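PDB 3E57: uncharacterized protein Tm1382 from Thermotoga maritima, which is of unknown function but carries a Nudix hydrolase domain, so it probably hydrolyses a nucleoside diphosphate linked to another group. Local coordinates for residues B[146-149]-B[150-154]; B[198-201]-B[202-206]. All blocks are in the same frame, centred on the assembly; numbering follows the deposited sequence.

How the interactions relate
Interactions 1 and 2 follow one another along the chain, the first in the connection between strands 131-145 and 155-163, the second near the end of helix 194-206. Their centres lie about 19 Å apart. Strand 131-145 relates the two: residues 146-149 continue the chain directly from its end, while Ile198, Ser199, Leu203 and Leu206 of the helix pack on its Leu141 and Ile144. The contacts also meet directly, with CB of Ser146 4.1 Å from CD1 of Ile198. Both reach the second subunit, and in complementary fashion: Ser147 and Thr148 pack on Asn205 and Ala201 of the other copy, so loop and C-terminal helix face each other across the dimer interface.

Interaction 1 (B[146-149]-B[150-154]); sequences SSTT and EVSRV
Thr149 and Ser152 join their hydroxyls where the chain turns into a short helical turn, 150-153, which links the antiparallel strands 131-145 and 155-163 of the Nudix domain. OG1 of Thr149 lies 2.7 Å from OG of Ser152 in a hydrogen bond that either could donate. The Thr149 torsion (chi1 66°) sets OG1 between its own backbone N and carbonyl carbon, turned to the start of the helical turn. Backbone bonding closes the turn: N of Arg153 donates to O of Thr149 at 3.0 Å (156° at the hydrogen). A water takes the N-H of Ser146 and is placed to donate to O of Ser152, linking the strand end to the helical turn. In the packing, CB of Ser152 lies against O of Ser146 at 3.1 Å. The Arg153 chain bends at chi3 and folds back along the loop, CG packing 3.8 Å from CB of Ser147, with O of Thr149 over one guanidinium face, displaced toward its rim. NE of Arg153 forms a salt bridge with Glu64, and OG of Ser147 is hydrogen-bonded to Glu34. A leucine in place of Arg153 would probably leave Glu64 without its charged mate and the Ser147 carbonyl without this donor. At the guanidinium edge, NH1 of Arg153 reaches O of Ser147 at 3.0 Å, the oxygen almost in the guanidinium plane.

Interaction 2 (B[198-201]-B[202-206]); sequences ISAA and VLLNL
Two consecutive turns of the C-terminal alpha-helix 194-206 meet here through the i to i+4 pattern. N of Val202 donates to O of Ile198 at 3.0 Å, and N of Leu203 to O of Ser199 at 2.9 Å. The next bond, from N of Leu204 to O of Ala200, is the straightest of the four, 171° at the hydrogen; N of Asn205 to O of Ala201 completes the set at 3.1 Å. Apolar branches lie alongside this framework. CG2 of Val202, placed beside its own backbone N with CG1 anti to that N (chi1 170°), comes 3.4 Å from O of Ile198 and loosely meets CG2 of Ile198. CD2 of Leu203 rests 3.3 Å from O of Ser199. CD2 of Leu204 crowds O of Ala200 at 3.0 Å, with chi2 near eclipsed (-18°), and touches CB of Ala200 more loosely. OG of Ser199 instead bonds to the backbone O of Trp195. Ala201 and Asn205 pack on Thr148 and Ser147 of the second subunit. Within the chain, Ile198 and Val202 touch Phe36 of strand 36-38, Leu203 and Leu206 lie on Leu141 of strand 131-145, and Ala200 and Leu204 pack against helix 185-189 at Leu185.

Interaction 1 (B[146-149]-B[150-154])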
loop_
_atom_site.group_PDB
_atom_site.type_symbol
_atom_site.label_atom_id
_atom_site.label_comp_id
_atom_site.label_asym_id
_atom_site.label_seq_id
_atom_site.Cartn_x
_atom_site.Cartn_y
_atom_site.Cartn_z
ATOM N N SER B 146 -4.773 -5.465 2.006
ATOM C CA SER B 146 -4.541 -5.596 0.572
ATOM C C SER B 146 -5.612 -6.471 -0.024
ATOM O O SER B 146 -6.129 -7.365 0.639
ATOM C CB SER B 146 -3.182 -6.211 0.289
ATOM O OG SER B 146 -3.109 -7.472 0.899
ATOM N N SER B 147 -5.934 -6.211 -1.283
ATOM C CA SER B 147 -7.079 -6.831 -1.902
ATOM C C SER B 147 -6.674 -7.671 -3.104
ATOM O O SER B 147 -7.529 -8.031 -3.907
ATOM C CB SER B 147 -8.073 -5.755 -2.336
ATOM O OG SER B 147 -7.506 -4.924 -3.331
ATOM N N THR B 148 -5.392 -8.009 -3.220
ATOM C CA THR B 148 -4.897 -8.666 -4.438
ATOM C C THR B 148 -5.151 -10.187 -4.518
ATOM O O THR B 148 -4.921 -10.792 -5.566
ATOM C CB THR B 148 -3.402 -8.370 -4.678
ATOM O OG1 THR B 148 -2.645 -8.676 -3.504
ATOM C CG2 THR B 148 -3.207 -6.899 -5.023
ATOM N N THR B 149 -5.630 -10.802 -3.433
ATOM C CA THR B 149 -5.939 -12.244 -3.443
ATOM C C THR B 149 -7.188 -12.531 -2.639
ATOM O O THR B 149 -7.641 -11.682 -1.860
ATOM C CB THR B 149 -4.755 -13.114 -2.912
ATOM O OG1 THR B 149 -4.523 -12.866 -1.517
ATOM C CG2 THR B 149 -3.461 -12.829 -3.700
ATOM N N GLU B 150 -7.756 -13.719 -2.843
ATOM C CA GLU B 150 -8.923 -14.169 -2.083
ATOM C C GLU B 150 -8.656 -14.107 -0.585
ATOM O O GLU B 150 -9.476 -13.609 0.178
ATOM C CB GLU B 150 -9.290 -15.619 -2.440
ATOM C CG GLU B 150 -9.865 -15.836 -3.831
ATOM C CD GLU B 150 -10.216 -17.303 -4.081
ATOM O OE1 GLU B 150 -9.464 -18.190 -3.608
ATOM O OE2 GLU B 150 -11.239 -17.574 -4.750
ATOM N N VAL B 151 -7.508 -14.631 -0.174
ATOM C CA VAL B 151 -7.145 -14.645 1.239
ATOM C C VAL B 151 -6.940 -13.210 1.741
ATOM O O VAL B 151 -7.458 -12.838 2.794
ATOM C CB VAL B 151 -5.887 -15.508 1.487
ATOM C CG1 VAL B 151 -5.467 -15.454 2.953
ATOM C CG2 VAL B 151 -6.148 -16.951 1.070
ATOM N N SER B 152 -6.211 -12.404 0.973
ATOM C CA SER B 152 -5.935 -11.017 1.352
ATOM C C SER B 152 -7.189 -10.226 1.666
ATOM O O SER B 152 -7.233 -9.512 2.669
ATOM C CB SER B 152 -5.165 -10.304 0.239
ATOM O OG SER B 152 -3.872 -10.847 0.159
ATOM N N ARG B 153 -8.212 -10.368 0.827
ATOM C CA ARG B 153 -9.436 -9.576 0.984
ATOM C C ARG B 153 -10.230 -9.871 2.264
ATOM O O ARG B 153 -11.049 -9.041 2.688
ATOM C CB ARG B 153 -10.334 -9.725 -0.247
ATOM C CG ARG B 153 -9.741 -9.093 -1.485
ATOM C CD ARG B 153 -10.715 -9.021 -2.652
ATOM N NE ARG B 153 -11.024 -10.316 -3.265
ATOM C CZ ARG B 153 -10.363 -10.872 -4.282
ATOM N NH1 ARG B 153 -9.286 -10.299 -4.813
ATOM N NH2 ARG B 153 -10.777 -12.042 -4.761
ATOM N N VAL B 154 -9.998 -11.034 2.877
ATOM C CA VAL B 154 -10.680 -11.399 4.121
ATOM C C VAL B 154 -9.762 -11.324 5.344
ATOM O O VAL B 154 -10.168 -11.710 6.433
ATOM C CB VAL B 154 -11.340 -12.812 4.024
ATOM C CG1 VAL B 154 -12.260 -12.883 2.814
ATOM C CG2 VAL B 154 -10.296 -13.915 3.970
HETATM O O HOH W 1 -5.157 -7.908 3.610
#

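Interaction 2 (B[198-201]-B[202-206])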
loop_
_atom_site.group_PDB
_atom_site.type_symbol
_atom_site.label_atom_id
_atom_site.label_comp_id
_atom_site.label_asym_id
_atom_site.label_seq_id
_atom_site.Cartn_x
_atom_site.Cartn_y
_atom_site.Cartn_z
ATOM N N ILE B 198 4.956 -6.224 1.212
ATOM C CA ILE B 198 4.509 -4.950 1.784
ATOM C C ILE B 198 5.312 -4.659 3.034
ATOM O O ILE B 198 5.797 -3.542 3.223
ATOM C CB ILE B 198 3.013 -4.977 2.135
ATOM C CG1 ILE B 198 2.151 -5.033 0.861
ATOM C CG2 ILE B 198 2.645 -3.724 2.944
ATOM C CD1 ILE B 198 0.717 -5.453 1.109
ATOM N N SER B 199 5.450 -5.674 3.876
ATOM C CA SER B 199 6.147 -5.555 5.147
ATOM C C SER B 199 7.618 -5.202 4.941
ATOM O O SER B 199 8.146 -4.381 5.669
ATOM C CB SER B 199 6.004 -6.836 5.959
ATOM O OG SER B 199 4.649 -7.047 6.363
ATOM N N ALA B 200 8.274 -5.820 3.956
ATOM C CA ALA B 200 9.650 -5.460 3.599
ATOM C C ALA B 200 9.768 -3.966 3.252
ATOM O O ALA B 200 10.672 -3.283 3.711
ATOM C CB ALA B 200 10.158 -6.313 2.450
ATOM N N ALA B 201 8.851 -3.453 2.453
ATOM C CA ALA B 201 8.868 -2.051 2.101
ATOM C C ALA B 201 8.732 -1.163 3.351
ATOM O O ALA B 201 9.453 -0.174 3.493
ATOM C CB ALA B 201 7.774 -1.740 1.058
ATOM N N VAL B 202 7.848 -1.546 4.273
ATOM C CA VAL B 202 7.612 -0.777 5.505
ATOM C C VAL B 202 8.867 -0.761 6.361
ATOM O O VAL B 202 9.318 0.299 6.819
ATOM C CB VAL B 202 6.410 -1.355 6.306
ATOM C CG1 VAL B 202 6.313 -0.716 7.705
ATOM C CG2 VAL B 202 5.109 -1.157 5.516
ATOM N N LEU B 203 9.464 -1.932 6.534
ATOM C CA LEU B 203 10.678 -2.056 7.339
ATOM C C LEU B 203 11.852 -1.294 6.769
ATOM O O LEU B 203 12.541 -0.604 7.512
ATOM C CB LEU B 203 11.082 -3.518 7.504
ATOM C CG LEU B 203 10.472 -4.258 8.680
ATOM C CD1 LEU B 203 11.221 -3.913 9.969
ATOM C CD2 LEU B 203 8.988 -3.945 8.820
ATOM N N LEU B 204 12.087 -1.409 5.463
ATOM C CA LEU B 204 13.158 -0.658 4.814
ATOM C C LEU B 204 12.964 0.850 4.979
ATOM O O LEU B 204 13.932 1.564 5.193
ATOM C CB LEU B 204 13.285 -0.990 3.326
ATOM C CG LEU B 204 14.140 -2.179 2.817
ATOM C CD1 LEU B 204 15.165 -2.682 3.839
ATOM C CD2 LEU B 204 13.288 -3.300 2.277
ATOM N N ASN B 205 11.728 1.327 4.874
ATOM C CA ASN B 205 11.464 2.763 5.038
ATOM C C ASN B 205 11.578 3.229 6.492
ATOM O O ASN B 205 11.975 4.371 6.745
ATOM C CB ASN B 205 10.102 3.158 4.455
ATOM C CG ASN B 205 10.095 4.583 3.912
ATOM O OD1 ASN B 205 10.978 4.979 3.141
ATOM N ND2 ASN B 205 9.095 5.351 4.295
ATOM N N LEU B 206 11.247 2.359 7.441
ATOM C CA LEU B 206 11.480 2.665 8.854
ATOM C C LEU B 206 12.968 2.870 9.116
ATOM O O LEU B 206 13.348 3.745 9.884
ATOM C CB LEU B 206 10.953 1.557 9.757
ATOM C CG LEU B 206 9.445 1.535 9.983
ATOM C CD1 LEU B 206 9.096 0.306 10.810
ATOM C CD2 LEU B 206 8.984 2.818 10.670
#